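Local coordinates for small TOPRIM domain protein (Geobacillus stearothermophilus, PDB 2FCJ) that is of unknown function but adopts a small Toprim domain, the fold that serves nucleotidyl transfer and nucleic-acid cleavage in topoisomerases and DnaG-type primases, at residues Q17-V22 and W95-V100. Sequence-based numbering, arbitrary orientation. Where two conformers were deposited one is given.
Sequences QKVAAV and WHLAQV
Leu97 drives its side chain into a hollow on helix 13-22 bounded by Lys18, Val19 and Val22, a compact example of one branched residue bridging two steeply crossed helices. The short axes pass 9.9 Å apart and cross at -71°, so the meeting is brief: Lys18, Val19 and Val22 on one helix, Leu97 and Ala98 on the other, with Leu97 the largest bump. With CG anti to the backbone N (chi1 -180°), its side chain is aimed across the gap, and chi2 near 55° turns CD2 rather than CD1 to the front. CD2 lies 3.4 Å from Lys18 CG, closer than two aliphatic carbons normally settle, and 4.0 Å from the backbone N of Val19, so the methyl reaches the helix backbone. The other walls are valine methyls: Val19 CG2 stands 4.2 Å from Leu97 CD2, the two side chains meeting roughly perpendicular, and, in the conformer described, Val22 CG1 lies 4.3 Å from the same methyl.

Val22 answers in the reverse direction: in that conformer its CG2 rests 4.4 Å from Ala98 CA, where the small alanine side chain lets the backbones draw in, the two CA atoms being 6.0 Å apart. Lys18 joins the apolar surface through its aliphatic portion: the chain, extended beyond CG, runs past Leu97 CD2 and carries NZ to a hydrogen bond with Ala92 O, just ahead of helix 94-103. No hydrogen bond links the two segments; shape does the work.

Beneath the crossing lies the parallel sheet of the Toprim domain, where Leu56 on strand 52-56 receives both Val19 and Leu97, while Val19 touches Ile29 on strand 28-31. Ile94 and Leu101, flanking residues 95-100, also touch Val22, tying the helix after the last strand to the first helix of the fold.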
# COMPACT_ATOMS: atom_id res chain seq x y z
N GLN A 17 9.89 -1.43 1.57
CA GLN A 17 11.05 -0.57 1.69
C GLN A 17 10.98 0.62 0.73
O GLN A 17 11.30 1.74 1.09
CB GLN A 17 12.33 -1.39 1.48
CG GLN A 17 12.43 -2.58 2.40
CD GLN A 17 12.86 -2.21 3.81
OE1 GLN A 17 14.06 -2.07 4.09
NE2 GLN A 17 11.90 -2.09 4.72
N LYS A 18 10.52 0.36 -0.49
CA LYS A 18 10.42 1.41 -1.51
C LYS A 18 9.39 2.46 -1.13
O LYS A 18 9.64 3.67 -1.24
CB LYS A 18 10.02 0.77 -2.83
CG LYS A 18 9.93 1.72 -3.99
CD LYS A 18 9.98 0.94 -5.28
CE LYS A 18 10.06 1.86 -6.48
NZ LYS A 18 10.59 1.12 -7.63
N VAL A 19 8.23 2.01 -0.67
CA VAL A 19 7.22 2.93 -0.17
C VAL A 19 7.74 3.76 1.00
O VAL A 19 7.56 4.98 1.04
CB VAL A 19 5.96 2.17 0.28
CG1 VAL A 19 5.03 3.09 1.03
CG2 VAL A 19 5.26 1.56 -0.93
N ALA A 20 8.37 3.09 1.97
CA ALA A 20 8.86 3.78 3.16
C ALA A 20 9.86 4.86 2.80
O ALA A 20 9.96 5.87 3.49
CB ALA A 20 9.48 2.78 4.12
N ALA A 21 10.65 4.62 1.75
CA ALA A 21 11.69 5.55 1.33
C ALA A 21 11.12 6.83 0.73
O ALA A 21 11.75 7.89 0.82
CB ALA A 21 12.65 4.88 0.35
N VAL A 22 9.92 6.77 0.15
CA VAL A 22 9.36 7.97 -0.46
C VAL A 22 8.55 8.81 0.51
O VAL A 22 8.30 9.99 0.25
CB VAL A 22 8.58 7.70 -1.76
CG1 VAL A 22 9.33 6.72 -2.64
CG2 VAL A 22 7.18 7.20 -1.47
N TRP A 95 9.66 8.34 -8.70
CA TRP A 95 8.83 9.53 -8.83
C TRP A 95 7.37 9.14 -9.09
O TRP A 95 6.47 9.86 -8.66
CB TRP A 95 9.38 10.50 -9.90
CG TRP A 95 9.38 9.95 -11.26
CD1 TRP A 95 10.41 9.34 -11.89
CD2 TRP A 95 8.26 9.88 -12.14
NE1 TRP A 95 10.02 8.93 -13.14
CE2 TRP A 95 8.70 9.26 -13.32
CE3 TRP A 95 6.94 10.35 -12.07
CZ2 TRP A 95 7.85 9.03 -14.40
CZ3 TRP A 95 6.11 10.14 -13.16
CH2 TRP A 95 6.57 9.49 -14.31
N HIS A 96 7.14 8.01 -9.76
CA HIS A 96 5.78 7.61 -10.09
C HIS A 96 5.09 7.13 -8.81
O HIS A 96 3.97 7.52 -8.52
CB HIS A 96 5.72 6.52 -11.18
CG HIS A 96 4.35 5.96 -11.41
ND1 HIS A 96 3.32 6.69 -11.96
CD2 HIS A 96 3.85 4.72 -11.20
CE1 HIS A 96 2.24 5.93 -12.06
NE2 HIS A 96 2.53 4.73 -11.60
N LEU A 97 5.77 6.29 -8.03
CA LEU A 97 5.23 5.84 -6.76
C LEU A 97 4.94 7.03 -5.87
O LEU A 97 3.88 7.13 -5.24
CB LEU A 97 6.26 4.94 -6.10
CG LEU A 97 5.88 4.36 -4.75
CD1 LEU A 97 4.55 3.61 -4.83
CD2 LEU A 97 6.99 3.46 -4.21
N ALA A 98 5.87 7.98 -5.83
CA ALA A 98 5.67 9.19 -5.04
C ALA A 98 4.41 9.94 -5.50
O ALA A 98 3.64 10.41 -4.66
CB ALA A 98 6.89 10.09 -5.12
N GLN A 99 4.20 10.05 -6.81
CA GLN A 99 3.02 10.74 -7.31
C GLN A 99 1.72 9.98 -7.02
O GLN A 99 0.69 10.62 -6.73
CB GLN A 99 3.16 11.02 -8.81
CG GLN A 99 4.23 12.06 -9.10
CD GLN A 99 4.17 12.60 -10.51
OE1 GLN A 99 3.35 12.16 -11.32
NE2 GLN A 99 5.08 13.51 -10.83
N VAL A 100 1.74 8.65 -7.09
CA VAL A 100 0.57 7.87 -6.72
C VAL A 100 0.18 8.15 -5.27
O VAL A 100 -0.98 8.38 -4.96
CB VAL A 100 0.82 6.37 -6.95
CG1 VAL A 100 -0.30 5.53 -6.34
CG2 VAL A 100 0.93 6.09 -8.44